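Local coordinates for protein YlmD (Geobacillus stearothermophilus, PDB 6T1B) that catalyses the phosphorolysis of adenosine, inosine and S-methyl-5'-thioadenosine to free purine bases and the corresponding ribose or methylthioribose 1-phosphates, and also deaminates adenosine, at residues D55-R60 with F69-W74; R61-W66 with R263-I268. All blocks are in the same frame, centred on the assembly; numbering follows the deposited sequence.

Interaction 1. Residues D55-R60 with F69-W74; sequences DVVNNR and FPLERW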
loop_
_atom_site.group_PDB
_atom_site.type_symbol
_atom_site.label_atom_id
_atom_site.label_comp_id
_atom_site.label_asym_id
_atom_site.label_seq_id
_atom_site.Cartn_x
_atom_site.Cartn_y
_atom_site.Cartn_z
ATOM N N ASP A 55 -20.918 8.917 2.249
ATOM C CA ASP A 55 -20.234 9.035 0.962
ATOM C C ASP A 55 -19.109 8.012 0.864
ATOM O O ASP A 55 -18.947 7.346 -0.164
ATOM C CB ASP A 55 -19.707 10.450 0.735
ATOM C CG ASP A 55 -20.815 11.493 0.537
ATOM O OD1 ASP A 55 -20.492 12.689 0.732
ATOM O OD2 ASP A 55 -21.967 11.146 0.189
ATOM N N VAL A 56 -18.285 7.909 1.917
ATOM C CA VAL A 56 -17.144 6.990 1.880
ATOM C C VAL A 56 -17.610 5.542 1.712
ATOM O O VAL A 56 -17.060 4.784 0.898
ATOM C CB VAL A 56 -16.247 7.162 3.121
ATOM C CG1 VAL A 56 -15.127 6.148 3.082
ATOM C CG2 VAL A 56 -15.680 8.553 3.195
ATOM N N VAL A 57 -18.621 5.126 2.477
ATOM C CA VAL A 57 -19.123 3.759 2.324
ATOM C C VAL A 57 -19.647 3.541 0.910
ATOM O O VAL A 57 -19.420 2.484 0.307
ATOM C CB VAL A 57 -20.138 3.400 3.416
ATOM C CG1 VAL A 57 -20.788 2.050 3.140
ATOM C CG2 VAL A 57 -19.428 3.376 4.755
ATOM N N ASN A 58 -20.333 4.538 0.341
ATOM C CA ASN A 58 -20.823 4.382 -1.031
ATOM C C ASN A 58 -19.665 4.294 -2.026
ATOM O O ASN A 58 -19.743 3.539 -3.009
ATOM C CB ASN A 58 -21.796 5.504 -1.389
ATOM C CG ASN A 58 -23.162 5.269 -0.797
ATOM O OD1 ASN A 58 -23.569 4.122 -0.588
ATOM N ND2 ASN A 58 -23.897 6.349 -0.546
ATOM N N ASN A 59 -18.582 5.032 -1.783
ATOM C CA ASN A 59 -17.385 4.922 -2.614
ATOM C C ASN A 59 -16.806 3.517 -2.541
ATOM O O ASN A 59 -16.433 2.929 -3.569
ATOM C CB ASN A 59 -16.322 5.935 -2.180
ATOM C CG ASN A 59 -16.766 7.357 -2.401
ATOM O OD1 ASN A 59 -17.600 7.627 -3.267
ATOM N ND2 ASN A 59 -16.185 8.284 -1.651
ATOM N N ARG A 60 -16.756 2.949 -1.333
ATOM C CA ARG A 60 -16.254 1.589 -1.185
ATOM C C ARG A 60 -17.186 0.600 -1.867
ATOM O O ARG A 60 -16.720 -0.339 -2.525
ATOM C CB ARG A 60 -16.089 1.269 0.297
ATOM C CG ARG A 60 -14.982 2.077 0.963
ATOM C CD ARG A 60 -14.793 1.637 2.405
ATOM N NE ARG A 60 -13.582 2.222 2.939
ATOM C CZ ARG A 60 -12.850 1.697 3.914
ATOM N NH1 ARG A 60 -11.727 2.304 4.288
ATOM N NH2 ARG A 60 -13.243 0.579 4.527
ATOM N N PHE A 69 -16.304 -7.816 -5.961
ATOM C CA PHE A 69 -15.660 -8.309 -4.741
ATOM C C PHE A 69 -16.357 -7.589 -3.591
ATOM O O PHE A 69 -15.976 -6.477 -3.212
ATOM C CB PHE A 69 -14.153 -8.056 -4.761
ATOM C CG PHE A 69 -13.346 -9.124 -4.081
ATOM C CD1 PHE A 69 -12.340 -9.801 -4.765
ATOM C CD2 PHE A 69 -13.603 -9.472 -2.768
ATOM C CE1 PHE A 69 -11.599 -10.796 -4.135
ATOM C CE2 PHE A 69 -12.864 -10.463 -2.135
ATOM C CZ PHE A 69 -11.855 -11.105 -2.809
ATOM N N PRO A 70 -17.429 -8.188 -3.049
ATOM C CA PRO A 70 -18.288 -7.470 -2.102
ATOM C C PRO A 70 -17.562 -6.874 -0.908
ATOM O O PRO A 70 -16.608 -7.444 -0.377
ATOM C CB PRO A 70 -19.282 -8.548 -1.652
ATOM C CG PRO A 70 -19.403 -9.435 -2.874
ATOM C CD PRO A 70 -18.011 -9.489 -3.443
ATOM N N LEU A 71 -18.062 -5.715 -0.483
ATOM C CA LEU A 71 -17.492 -4.983 0.642
ATOM C C LEU A 71 -17.480 -5.828 1.905
ATOM O O LEU A 71 -16.561 -5.685 2.723
ATOM C CB LEU A 71 -18.314 -3.701 0.845
ATOM C CG LEU A 71 -17.825 -2.752 1.935
ATOM C CD1 LEU A 71 -16.377 -2.361 1.830
ATOM C CD2 LEU A 71 -18.692 -1.485 1.907
ATOM N N GLU A 72 -18.462 -6.719 2.069
ATOM C CA GLU A 72 -18.513 -7.613 3.223
ATOM C C GLU A 72 -17.310 -8.552 3.307
ATOM O O GLU A 72 -17.108 -9.204 4.342
ATOM C CB GLU A 72 -19.788 -8.459 3.149
ATOM C CG GLU A 72 -21.084 -7.680 3.349
ATOM C CD GLU A 72 -21.442 -6.773 2.177
ATOM O OE1 GLU A 72 -21.040 -7.072 1.034
ATOM O OE2 GLU A 72 -22.123 -5.749 2.399
ATOM N N ARG A 73 -16.534 -8.679 2.233
ATOM C CA ARG A 73 -15.386 -9.575 2.201
ATOM C C ARG A 73 -14.047 -8.856 2.338
ATOM O O ARG A 73 -12.996 -9.499 2.227
ATOM C CB ARG A 73 -15.416 -10.425 0.923
ATOM C CG ARG A 73 -16.570 -11.414 0.910
ATOM C CD ARG A 73 -16.705 -12.114 -0.417
ATOM N NE ARG A 73 -18.061 -12.619 -0.600
ATOM C CZ ARG A 73 -18.506 -13.172 -1.722
ATOM N NH1 ARG A 73 -17.696 -13.296 -2.767
ATOM N NH2 ARG A 73 -19.760 -13.599 -1.795
ATOM N N TRP A 74 -14.055 -7.553 2.607
ATOM C CA TRP A 74 -12.812 -6.818 2.742
ATOM C C TRP A 74 -12.321 -6.895 4.185
ATOM O O TRP A 74 -13.127 -7.035 5.118
ATOM C CB TRP A 74 -12.985 -5.343 2.395
ATOM C CG TRP A 74 -13.478 -5.017 1.034
ATOM C CD1 TRP A 74 -13.992 -5.847 0.080
ATOM C CD2 TRP A 74 -13.493 -3.703 0.491
ATOM N NE1 TRP A 74 -14.337 -5.107 -1.045
ATOM C CE2 TRP A 74 -14.044 -3.788 -0.800
ATOM C CE3 TRP A 74 -13.084 -2.455 0.968
ATOM C CZ2 TRP A 74 -14.201 -2.658 -1.606
ATOM C CZ3 TRP A 74 -13.275 -1.343 0.172
ATOM C CH2 TRP A 74 -13.809 -1.459 -1.095
#

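Interaction 2. Residues R61-W66 with R263-I268; sequences RRLAEW and RMLAFI. With NOS (inosine), chain B.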
loop_
_atom_site.group_PDB
_atom_site.type_symbol
_atom_site.label_atom_id
_atom_site.label_comp_id
_atom_site.label_asym_id
_atom_site.label_seq_id
_atom_site.Cartn_x
_atom_site.Cartn_y
_atom_site.Cartn_z
ATOM N N ARG A 61 -18.508 0.776 -1.732
ATOM C CA ARG A 61 -19.450 -0.082 -2.445
ATOM C C ARG A 61 -19.259 0.024 -3.952
ATOM O O ARG A 61 -19.431 -0.968 -4.674
ATOM C CB ARG A 61 -20.891 0.269 -2.063
ATOM C CG ARG A 61 -21.220 -0.101 -0.616
ATOM C CD ARG A 61 -22.691 -0.161 -0.335
ATOM N NE ARG A 61 -22.955 -0.825 0.940
ATOM C CZ ARG A 61 -22.785 -2.125 1.180
ATOM N NH1 ARG A 61 -23.064 -2.614 2.379
ATOM N NH2 ARG A 61 -22.326 -2.939 0.237
ATOM N N ARG A 62 -18.902 1.206 -4.445
ATOM C CA ARG A 62 -18.692 1.383 -5.879
ATOM C C ARG A 62 -17.491 0.566 -6.355
ATOM O O ARG A 62 -17.585 -0.171 -7.340
ATOM C CB ARG A 62 -18.516 2.865 -6.190
ATOM C CG ARG A 62 -18.363 3.185 -7.664
ATOM C CD ARG A 62 -19.672 3.031 -8.377
ATOM N NE ARG A 62 -20.557 4.144 -8.079
ATOM C CZ ARG A 62 -21.871 4.119 -8.258
ATOM N NH1 ARG A 62 -22.582 5.196 -7.972
ATOM N NH2 ARG A 62 -22.475 3.016 -8.701
ATOM N N LEU A 63 -16.376 0.638 -5.633
ATOM C CA LEU A 63 -15.222 -0.205 -5.969
ATOM C C LEU A 63 -15.599 -1.685 -5.900
ATOM O O LEU A 63 -15.226 -2.477 -6.774
ATOM C CB LEU A 63 -14.040 0.073 -5.043
ATOM C CG LEU A 63 -12.834 -0.851 -5.282
ATOM C CD1 LEU A 63 -12.286 -0.678 -6.706
ATOM C CD2 LEU A 63 -11.743 -0.639 -4.244
ATOM N N ALA A 64 -16.331 -2.080 -4.857
ATOM C CA ALA A 64 -16.773 -3.463 -4.752
ATOM C C ALA A 64 -17.539 -3.900 -5.997
ATOM O O ALA A 64 -17.385 -5.032 -6.459
ATOM C CB ALA A 64 -17.612 -3.680 -3.487
ATOM N N GLU A 65 -18.359 -3.008 -6.555
ATOM C CA GLU A 65 -19.085 -3.288 -7.792
ATOM C C GLU A 65 -18.119 -3.420 -8.963
ATOM O O GLU A 65 -18.204 -4.379 -9.738
ATOM C CB GLU A 65 -20.103 -2.156 -8.002
ATOM C CG GLU A 65 -20.768 -2.051 -9.368
ATOM C CD GLU A 65 -21.437 -0.683 -9.564
ATOM O OE1 GLU A 65 -21.831 -0.060 -8.552
ATOM O OE2 GLU A 65 -21.552 -0.215 -10.719
ATOM N N TRP A 66 -17.170 -2.496 -9.084
ATOM C CA TRP A 66 -16.207 -2.581 -10.177
ATOM C C TRP A 66 -15.405 -3.879 -10.123
ATOM O O TRP A 66 -15.122 -4.489 -11.166
ATOM C CB TRP A 66 -15.239 -1.404 -10.112
ATOM C CG TRP A 66 -15.822 -0.057 -10.310
ATOM C CD1 TRP A 66 -17.041 0.264 -10.871
ATOM C CD2 TRP A 66 -15.200 1.176 -9.950
ATOM N NE1 TRP A 66 -17.197 1.629 -10.867
ATOM C CE2 TRP A 66 -16.087 2.213 -10.320
ATOM C CE3 TRP A 66 -13.978 1.509 -9.370
ATOM C CZ2 TRP A 66 -15.782 3.560 -10.097
ATOM C CZ3 TRP A 66 -13.674 2.843 -9.154
ATOM C CH2 TRP A 66 -14.586 3.857 -9.536
ATOM N N ARG A 263 -8.323 9.495 0.474
ATOM C CA ARG A 263 -7.437 8.353 0.382
ATOM C C ARG A 263 -7.839 7.436 -0.765
ATOM O O ARG A 263 -9.029 7.166 -0.982
ATOM C CB ARG A 263 -7.477 7.527 1.668
ATOM C CG ARG A 263 -7.067 8.270 2.916
ATOM C CD ARG A 263 -5.582 8.572 2.903
ATOM N NE ARG A 263 -5.143 9.237 4.122
ATOM C CZ ARG A 263 -5.020 10.552 4.257
ATOM N NH1 ARG A 263 -5.300 11.370 3.255
ATOM N NH2 ARG A 263 -4.614 11.073 5.412
ATOM N N MET A 264 -6.830 6.981 -1.497
ATOM C CA MET A 264 -7.023 5.870 -2.405
ATOM C C MET A 264 -7.007 4.568 -1.599
ATOM O O MET A 264 -6.485 4.519 -0.489
ATOM C CB MET A 264 -5.895 5.802 -3.419
ATOM C CG MET A 264 -5.777 6.970 -4.388
ATOM S SD MET A 264 -4.888 8.414 -3.788
ATOM C CE MET A 264 -3.192 7.815 -3.764
ATOM N N LEU A 265 -7.578 3.514 -2.175
ATOM C CA LEU A 265 -7.505 2.189 -1.579
ATOM C C LEU A 265 -6.577 1.341 -2.441
ATOM O O LEU A 265 -6.784 1.243 -3.661
ATOM C CB LEU A 265 -8.862 1.511 -1.573
ATOM C CG LEU A 265 -9.015 0.312 -0.650
ATOM C CD1 LEU A 265 -9.168 0.816 0.797
ATOM C CD2 LEU A 265 -10.148 -0.580 -1.080
ATOM N N ALA A 266 -5.580 0.752 -1.809
ATOM C CA ALA A 266 -4.818 -0.352 -2.381
ATOM C C ALA A 266 -5.480 -1.638 -1.921
ATOM O O ALA A 266 -5.927 -1.749 -0.772
ATOM C CB ALA A 266 -3.382 -0.333 -1.871
ATOM N N PHE A 267 -5.545 -2.611 -2.819
ATOM C CA PHE A 267 -6.261 -3.827 -2.483
ATOM C C PHE A 267 -5.588 -5.014 -3.140
ATOM O O PHE A 267 -4.970 -4.895 -4.209
ATOM C CB PHE A 267 -7.737 -3.754 -2.882
ATOM C CG PHE A 267 -7.951 -3.337 -4.308
ATOM C CD1 PHE A 267 -7.987 -4.269 -5.332
ATOM C CD2 PHE A 267 -8.096 -1.995 -4.632
ATOM C CE1 PHE A 267 -8.177 -3.867 -6.640
ATOM C CE2 PHE A 267 -8.291 -1.608 -5.940
ATOM C CZ PHE A 267 -8.305 -2.536 -6.943
ATOM N N ILE A 268 -5.666 -6.152 -2.467
ATOM C CA ILE A 268 -5.249 -7.417 -3.071
ATOM C C ILE A 268 -6.045 -8.556 -2.449
ATOM O O ILE A 268 -6.247 -8.614 -1.228
ATOM C CB ILE A 268 -3.725 -7.622 -2.954
ATOM C CG1 ILE A 268 -3.259 -8.860 -3.730
ATOM C CG2 ILE A 268 -3.271 -7.737 -1.488
ATOM C CD1 ILE A 268 -1.737 -8.941 -3.906
HETATM N N9 NOS B . -6.717 7.118 7.392
HETATM C C4 NOS B . -7.054 5.821 7.277
HETATM N N3 NOS B . -6.308 4.553 7.459
HETATM C C2 NOS B . -6.993 3.302 7.296
HETATM N N1 NOS B . -8.388 3.251 6.958
HETATM C C6 NOS B . -9.147 4.429 6.772
HETATM O O6 NOS B . -10.306 4.319 6.477
HETATM C C5 NOS B . -8.387 5.758 6.952
HETATM N N7 NOS B . -8.808 6.977 6.819
HETATM C C8 NOS B . -7.815 7.821 7.092
HETATM C "C5'" NOS B . -2.934 5.923 5.733
HETATM O "O5'" NOS B . -2.115 6.372 4.657
HETATM C "C4'" NOS B . -3.263 7.055 6.672
HETATM O "O4'" NOS B . -4.639 7.439 6.456
HETATM C "C1'" NOS B . -5.326 7.506 7.688
HETATM C "C2'" NOS B . -4.554 6.624 8.664
HETATM O "O2'" NOS B . -4.718 7.094 9.995
HETATM C "C3'" NOS B . -3.114 6.754 8.165
HETATM O "O3'" NOS B . -2.483 7.873 8.809
#

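Interaction 1. Residues D55-R60 with F69-W74
Val-57, Arg-60, Leu-71 and Trp-74 make a small, largely nonpolar packing of helix against turn, in which helix 53-67 is met by the 3-10 turn 71-73 that follows it and leads into edge strand 74-75. Along the helix, Val-57 comes first: its CG1 lies 4.3 Å from CD2 of Leu-71, a light touch. One turn later Arg-60 carries the rest. Its CB sits 4.0 Å from Leu-71 CD1 and 3.8 Å from Trp-74 CH2, so the base of the side chain is shared by both partners. CG and CD pass obliquely by Trp-74 CZ3, and the chain stays extended from CG to NE, which carries the guanidinium past the indole to the inosine pocket; there Met-45 O, Gly-96 O and Ala-97 O take its terminal nitrogens. The guanidinium and ring planes are 37° apart, so the two groups are not parallel. The carbonyl of Arg-60 also reaches the six-membered ring, with O 3.4 Å from Trp-74 CH2. Its own segment also helps hold the indole: Leu-71 CD1 lies over one face, toward the rim, and NE1 donates to Phe-69 O at 3.0 Å, the acceptor lying nearly in the ring plane.

Interaction 2. Residues R61-W66 with R263-I268
Leu-63 sets CG anti to its backbone N (chi1 176°), while Phe-267 sets CG between the backbone N and the carbonyl carbon (chi1 51°); together these settings bring a leucine methyl up to the phenyl ring where helix 53-67 packs on strand 264-269 of a mixed sheet. The contact is a helix-on-sheet packing in the YfiH/LACC1 fold. Within 61-66, Leu-63 alone reaches 263-268, and it does so mainly through CD2. That methyl meets Leu-265 CD2 at 3.5 Å, a close methyl-to-methyl approach, and lies 3.9 Å from Phe-267 CD2. The approach to the ring is oblique, and CD1 adds a looser touch to CE2. Leu-265 and Phe-267, two residues apart on the strand, both direct CB toward the helix, whereas the intervening Ala-266 directs its CB away, the alternation expected of an extended strand. All three touching side chains are buried.

At the start of the strand segment the chemistry turns polar. Arg-263 extends its guanidinium to inosine, where NE donates to the ribose ring oxygen O4', and Leu-47 N and Cys-122 O also hydrogen-bond the nucleoside. A leucine in place of Arg-263 would probably leave the ribose ring oxygen without this donor and the sugar less firmly positioned. On the solvent-facing side of the helix, Arg-62 NH2 forms a salt bridge with Glu-65 OE1 through the oxygen's syn lone pair, and Arg-62 CG rests over one face of the Trp-66 ring. In the pocket, the bond from Arg-263 NE to inosine O4' is 3.0 Å long and almost straight, with an N-H...O angle of 175° and O4' at the guanidinium edge, in its plane.

Overall arrangement
Both contacts use helix 53-67, interaction 1 through its earlier turns and interaction 2 through later ones, and their centres are 7 Å apart. All the side chains touching across either contact are buried; interaction 2 lies nearer the chain centre, its own centre about 13 Å away against 17 Å. Trp-74 joins them, its CZ3 packing 3.5 Å from Leu-265 CD2, and the Glu-72 to Arg-61 salt bridge ties the turn to the exposed helix surface. Chemically they differ: interaction 1 mixes an arginine's aliphatic stem and carbonyl with an indole, whereas interaction 2 is purely hydrocarbon across its segments. Each also contributes one arginine to the inosine pocket, Arg-60 from the helix and Arg-263 from the strand side.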